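Local coordinates for enoyl-CoA hydratase/isomerase family protein (Bacillus anthracis, PDB 3KQF) that probably catalyses the reversible hydration of 2-enoyl-CoA thioesters to 3-hydroxyacyl-CoA, as a member of the crotonase family, at residues 36-41 against 89-94; 47-52 against 99-104. All coordinates share one frame; numbering follows the deposited sequence.

Interaction 1: 36-41 against 89-94; sequences ALLEEL and SMIRTT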
loop_
_atom_site.group_PDB
_atom_site.type_symbol
_atom_site.label_atom_id
_atom_site.label_comp_id
_atom_site.label_asym_id
_atom_site.label_seq_id
_atom_site.Cartn_x
_atom_site.Cartn_y
_atom_site.Cartn_z
ATOM N N ALA A 36 -5.869 -30.475 -16.554
ATOM C CA ALA A 36 -6.755 -30.423 -17.730
ATOM C C ALA A 36 -7.476 -29.070 -17.816
ATOM O O ALA A 36 -7.562 -28.465 -18.899
ATOM C CB ALA A 36 -7.748 -31.587 -17.714
ATOM N N LEU A 37 -7.972 -28.580 -16.679
ATOM C CA LEU A 37 -8.630 -27.268 -16.644
ATOM C C LEU A 37 -7.637 -26.161 -16.988
ATOM O O LEU A 37 -7.955 -25.259 -17.766
ATOM C CB LEU A 37 -9.282 -27.007 -15.283
ATOM C CG LEU A 37 -9.916 -25.620 -15.037
ATOM C CD1 LEU A 37 -10.993 -25.686 -13.952
ATOM C CD2 LEU A 37 -8.858 -24.569 -14.662
ATOM N N LEU A 38 -6.422 -26.249 -16.450
ATOM C CA LEU A 38 -5.400 -25.228 -16.724
ATOM C C LEU A 38 -5.068 -25.166 -18.219
ATOM O O LEU A 38 -4.898 -24.075 -18.767
ATOM C CB LEU A 38 -4.150 -25.455 -15.863
ATOM C CG LEU A 38 -4.364 -25.279 -14.353
ATOM C CD1 LEU A 38 -3.133 -25.762 -13.612
ATOM C CD2 LEU A 38 -4.701 -23.841 -13.956
ATOM N N GLU A 39 -5.006 -26.330 -18.873
ATOM C CA GLU A 39 -4.771 -26.421 -20.330
ATOM C C GLU A 39 -5.845 -25.655 -21.117
ATOM O O GLU A 39 -5.524 -24.856 -22.001
ATOM C CB GLU A 39 -4.763 -27.891 -20.775
ATOM C CG GLU A 39 -4.717 -28.129 -22.294
ATOM C CD GLU A 39 -3.422 -27.685 -22.939
ATOM O OE1 GLU A 39 -2.437 -27.423 -22.208
ATOM O OE2 GLU A 39 -3.385 -27.621 -24.189
ATOM N N GLU A 40 -7.113 -25.911 -20.796
ATOM C CA GLU A 40 -8.235 -25.228 -21.460
ATOM C C GLU A 40 -8.238 -23.722 -21.215
ATOM O O GLU A 40 -8.532 -22.929 -22.130
ATOM C CB GLU A 40 -9.582 -25.822 -21.023
ATOM C CG GLU A 40 -9.826 -27.211 -21.538
ATOM C CD GLU A 40 -11.176 -27.779 -21.145
ATOM O OE1 GLU A 40 -11.890 -27.155 -20.340
ATOM O OE2 GLU A 40 -11.537 -28.861 -21.668
ATOM N N LEU A 41 -7.935 -23.330 -19.981
ATOM C CA LEU A 41 -7.901 -21.934 -19.620
ATOM C C LEU A 41 -6.781 -21.219 -20.381
ATOM O O LEU A 41 -6.996 -20.147 -20.922
ATOM C CB LEU A 41 -7.780 -21.773 -18.098
ATOM C CG LEU A 41 -7.920 -20.371 -17.519
ATOM C CD1 LEU A 41 -9.188 -19.652 -18.010
ATOM C CD2 LEU A 41 -7.910 -20.477 -15.985
ATOM N N SER A 89 4.264 -25.031 -12.124
ATOM C CA SER A 89 4.589 -24.211 -13.286
ATOM C C SER A 89 3.345 -23.887 -14.127
ATOM O O SER A 89 3.167 -22.745 -14.588
ATOM C CB SER A 89 5.652 -24.888 -14.143
ATOM O OG SER A 89 5.904 -24.108 -15.293
HETATM N N MSE A 90 2.492 -24.887 -14.320
HETATM C CA MSE A 90 1.264 -24.703 -15.080
HETATM C C MSE A 90 0.355 -23.659 -14.429
HETATM O O MSE A 90 -0.191 -22.791 -15.115
HETATM C CB MSE A 90 0.540 -26.043 -15.239
HETATM C CG MSE A 90 1.231 -26.962 -16.207
HETATM SE SE MSE A 90 1.198 -26.189 -17.994
HETATM C CE MSE A 90 -0.723 -26.292 -18.304
ATOM N N ILE A 91 0.206 -23.735 -13.106
ATOM C CA ILE A 91 -0.627 -22.781 -12.379
ATOM C C ILE A 91 -0.011 -21.381 -12.448
ATOM O O ILE A 91 -0.689 -20.430 -12.815
ATOM C CB ILE A 91 -0.843 -23.138 -10.894
ATOM C CG1 ILE A 91 -1.514 -24.499 -10.746
ATOM C CG2 ILE A 91 -1.762 -22.107 -10.232
ATOM C CD1 ILE A 91 -1.892 -24.818 -9.308
ATOM N N ARG A 92 1.281 -21.253 -12.168
ATOM C CA ARG A 92 1.858 -19.907 -12.157
ATOM C C ARG A 92 1.835 -19.259 -13.550
ATOM O O ARG A 92 1.556 -18.068 -13.662
ATOM C CB ARG A 92 3.252 -19.855 -11.507
ATOM C CG ARG A 92 4.410 -20.247 -12.340
ATOM C CD ARG A 92 5.707 -19.803 -11.620
ATOM N NE ARG A 92 5.786 -20.341 -10.261
ATOM C CZ ARG A 92 6.339 -21.503 -9.919
ATOM N NH1 ARG A 92 6.911 -22.289 -10.833
ATOM N NH2 ARG A 92 6.329 -21.879 -8.645
ATOM N N THR A 93 2.058 -20.055 -14.600
ATOM C CA THR A 93 2.019 -19.551 -15.983
ATOM C C THR A 93 0.619 -19.041 -16.340
ATOM O O THR A 93 0.456 -18.021 -17.009
ATOM C CB THR A 93 2.435 -20.642 -16.969
ATOM O OG1 THR A 93 3.825 -20.930 -16.768
ATOM C CG2 THR A 93 2.243 -20.193 -18.418
ATOM N N THR A 94 -0.392 -19.767 -15.900
ATOM C CA THR A 94 -1.777 -19.364 -16.154
ATOM C C THR A 94 -2.073 -17.995 -15.502
ATOM O O THR A 94 -2.707 -17.125 -16.114
ATOM C CB THR A 94 -2.733 -20.442 -15.642
ATOM O OG1 THR A 94 -2.369 -21.696 -16.225
ATOM C CG2 THR A 94 -4.185 -20.091 -16.005
#
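Leu-38 points toward the 89-94 segment, and its two methyls divide the work. Leu-38 CD1 lies 3.5 Å from Ile-91 CG1, the closest approach of the contact. Leu-38 CD1 also rests 4.0 Å from CB of the selenomethionine Met-90. Leu-38 CD2 is turned to the next helical turn, where it sits 3.9 Å from Thr-94 OG1. With CG of Leu-38 beside the backbone N (chi1 -65°), one methyl meets Ile-91 and the other Thr-94. Thr-94 closes the other end of the packed side. Thr-94 CG2 meets Leu-41 CD2 at 3.7 Å, the two side chains crossing at about a right angle. Thr-94 OG1 bonds to Met-90 O of its own helix at 2.7 Å, and also to Gln-42 NE2 of the facing helix. Met-90 O thus takes two donors, Thr-94 N and OG1, from opposite faces of its carbonyl plane. The helices are 35-49 and 81-99, which pack on each other in the crotonase fold. The axes of the 36-41 and 89-94 segments run in much the same direction, 29° apart, at a closest approach of 10.0 Å. Leu-41 also touches Ile-22 of strand 19-24, so this side of helix 35-49 faces the sheet. The side of Glu-39 is looser. Met-90 bends at chi2 and chi3 there, in one of its two conformers, and its end comes only loosely up to the backbone and exposed side chain of Glu-39.

Interaction 2: 47-52 against 99-104; sequences QINEEA and EQLPQP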
loop_
_atom_site.group_PDB
_atom_site.type_symbol
_atom_site.label_atom_id
_atom_site.label_comp_id
_atom_site.label_asym_id
_atom_site.label_seq_id
_atom_site.Cartn_x
_atom_site.Cartn_y
_atom_site.Cartn_z
ATOM N N GLN A 47 -6.518 -17.028 -27.051
ATOM C CA GLN A 47 -7.481 -16.524 -28.028
ATOM C C GLN A 47 -7.905 -15.086 -27.677
ATOM O O GLN A 47 -7.826 -14.189 -28.499
ATOM C CB GLN A 47 -8.691 -17.469 -28.096
ATOM C CG GLN A 47 -9.768 -17.069 -29.097
ATOM C CD GLN A 47 -10.758 -18.202 -29.399
ATOM O OE1 GLN A 47 -10.813 -19.210 -28.686
ATOM N NE2 GLN A 47 -11.546 -18.031 -30.464
ATOM N N ILE A 48 -8.314 -14.872 -26.434
ATOM C CA ILE A 48 -8.747 -13.551 -25.966
ATOM C C ILE A 48 -7.639 -12.494 -26.099
ATOM O O ILE A 48 -7.909 -11.332 -26.430
ATOM C CB ILE A 48 -9.253 -13.629 -24.514
ATOM C CG1 ILE A 48 -10.510 -14.503 -24.454
ATOM C CG2 ILE A 48 -9.559 -12.220 -23.981
ATOM C CD1 ILE A 48 -10.897 -14.945 -23.041
ATOM N N ASN A 49 -6.392 -12.917 -25.896
ATOM C CA ASN A 49 -5.245 -12.038 -26.027
ATOM C C ASN A 49 -5.201 -11.331 -27.408
ATOM O O ASN A 49 -4.725 -10.194 -27.512
ATOM C CB ASN A 49 -3.956 -12.844 -25.775
ATOM C CG ASN A 49 -2.757 -11.972 -25.552
ATOM O OD1 ASN A 49 -2.615 -11.368 -24.486
ATOM N ND2 ASN A 49 -1.833 -11.969 -26.510
ATOM N N GLU A 50 -5.719 -12.004 -28.438
ATOM C CA GLU A 50 -5.734 -11.484 -29.805
ATOM C C GLU A 50 -7.099 -10.961 -30.267
ATOM O O GLU A 50 -7.279 -10.655 -31.445
ATOM C CB GLU A 50 -5.251 -12.582 -30.764
ATOM C CG GLU A 50 -3.827 -13.036 -30.486
ATOM C CD GLU A 50 -2.801 -11.959 -30.789
ATOM O OE1 GLU A 50 -2.783 -11.448 -31.932
ATOM O OE2 GLU A 50 -1.981 -11.651 -29.899
ATOM N N GLU A 51 -8.050 -10.845 -29.346
ATOM C CA GLU A 51 -9.392 -10.355 -29.687
ATOM C C GLU A 51 -9.535 -8.844 -29.503
ATOM O O GLU A 51 -9.748 -8.367 -28.397
ATOM C CB GLU A 51 -10.466 -11.077 -28.870
ATOM C CG GLU A 51 -10.770 -12.489 -29.336
ATOM C CD GLU A 51 -11.791 -13.197 -28.444
ATOM O OE1 GLU A 51 -12.252 -12.598 -27.442
ATOM O OE2 GLU A 51 -12.127 -14.358 -28.743
ATOM N N ALA A 52 -9.423 -8.104 -30.603
ATOM C CA ALA A 52 -9.586 -6.654 -30.589
ATOM C C ALA A 52 -11.028 -6.201 -30.237
ATOM O O ALA A 52 -11.230 -5.096 -29.718
ATOM C CB ALA A 52 -9.168 -6.078 -31.948
ATOM N N GLU A 99 -2.959 -11.999 -15.926
ATOM C CA GLU A 99 -2.460 -10.693 -15.568
ATOM C C GLU A 99 -2.036 -9.887 -16.792
ATOM O O GLU A 99 -2.307 -8.689 -16.861
ATOM C CB GLU A 99 -1.301 -10.838 -14.581
ATOM C CG GLU A 99 -0.962 -9.578 -13.846
ATOM C CD GLU A 99 -0.014 -9.822 -12.690
ATOM O OE1 GLU A 99 -0.339 -9.390 -11.556
ATOM O OE2 GLU A 99 1.032 -10.475 -12.903
ATOM N N GLN A 100 -1.414 -10.552 -17.762
ATOM C CA GLN A 100 -0.941 -9.890 -18.985
ATOM C C GLN A 100 -1.917 -9.732 -20.152
ATOM O O GLN A 100 -1.527 -9.230 -21.203
ATOM C CB GLN A 100 0.347 -10.560 -19.441
ATOM C CG GLN A 100 1.457 -10.405 -18.409
ATOM C CD GLN A 100 2.689 -11.223 -18.733
ATOM O OE1 GLN A 100 2.775 -11.832 -19.796
ATOM N NE2 GLN A 100 3.649 -11.254 -17.803
ATOM N N LEU A 101 -3.171 -10.129 -19.983
ATOM C CA LEU A 101 -4.166 -9.863 -21.021
ATOM C C LEU A 101 -4.254 -8.346 -21.211
ATOM O O LEU A 101 -4.151 -7.583 -20.236
ATOM C CB LEU A 101 -5.538 -10.362 -20.621
ATOM C CG LEU A 101 -5.814 -11.839 -20.757
ATOM C CD1 LEU A 101 -7.194 -12.144 -20.151
ATOM C CD2 LEU A 101 -5.713 -12.253 -22.229
ATOM N N PRO A 102 -4.429 -7.893 -22.461
ATOM C CA PRO A 102 -4.521 -6.459 -22.656
ATOM C C PRO A 102 -5.759 -5.872 -22.020
ATOM O O PRO A 102 -5.780 -4.696 -21.637
ATOM C CB PRO A 102 -4.602 -6.308 -24.193
ATOM C CG PRO A 102 -4.961 -7.630 -24.705
ATOM C CD PRO A 102 -4.404 -8.624 -23.740
ATOM N N GLN A 103 -6.798 -6.685 -21.905
ATOM C CA GLN A 103 -8.046 -6.211 -21.350
ATOM C C GLN A 103 -8.063 -6.227 -19.826
ATOM O O GLN A 103 -7.405 -7.061 -19.211
ATOM C CB GLN A 103 -9.204 -7.112 -21.783
ATOM C CG GLN A 103 -9.454 -7.258 -23.275
ATOM C CD GLN A 103 -8.667 -8.380 -23.945
ATOM O OE1 GLN A 103 -7.760 -8.972 -23.361
ATOM N NE2 GLN A 103 -9.029 -8.675 -25.198
ATOM N N PRO A 104 -8.851 -5.327 -19.219
ATOM C CA PRO A 104 -9.064 -5.457 -17.772
ATOM C C PRO A 104 -9.761 -6.810 -17.483
ATOM O O PRO A 104 -10.601 -7.268 -18.278
ATOM C CB PRO A 104 -10.015 -4.304 -17.461
ATOM C CG PRO A 104 -9.697 -3.278 -18.463
ATOM C CD PRO A 104 -9.442 -4.075 -19.731
#
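The carbonyl oxygen of Ile-48 is gripped by two N-H groups from opposite faces of its plane. Gln-103 NE2 lies 3.1 Å from Ile-48 O, a fairly straight bond with an N-H...O angle of 163°. Glu-51 N, from the turn that follows the helix, lies 3.0 Å from Ile-48 O. The Gln-103 nitrogen lies above the carbonyl plane, while Ile-48 O lies nearly in the amide plane of Gln-103. A bend at chi2 (88°) folds the glutamine chain and brings its amide to this oxygen. NE2 also bonds to Thr-54 O, which helps fix the rotation of the amide. Gln-103 OE1 is buried without a polar partner and lies 3.8 Å from Ile-48 CG2. Beside this grip, carbon atoms of Leu-101 and Pro-102 pack against Ile-48 and Asn-49. Leu-101 CD2 lies 3.8 Å from Asn-49 N and 4.2 Å from Ile-48 CG2. Asn-49 OD1 lies 3.4 Å from Pro-102 CD, with the two side chains at about a right angle. Lys-216 of helix 209-222 bonds to the carbonyls of Leu-101 and Gln-103. The contact ties the end of helix 35-49 to the connection from helix 81-99 into strand 105-109, beside strand 56-61. Such helix-to-strand connections belong to the repeated beta-beta-alpha units of the crotonase fold.

How the interactions relate
Both interactions join helix 35-49 to helix 81-99 or to the loop that leaves it. Their centres are 16 Å apart, and they do not touch. Interaction 1 lies near the start of helix 35-49 and is largely buried, with one exposed edge. It is held across the interface by aliphatic packing, while Thr-94 OG1 bonds to its own helix and to Gln-42, just past the 36-41 segment. Interaction 2 lies at the far end of helix 35-49 and is only partly buried. There the regular helix gives way to a turn, and a side-chain amide bonds to a backbone carbonyl. The chemistry thus changes from helix-on-helix packing to polar fastening where the chain heads into the sheet.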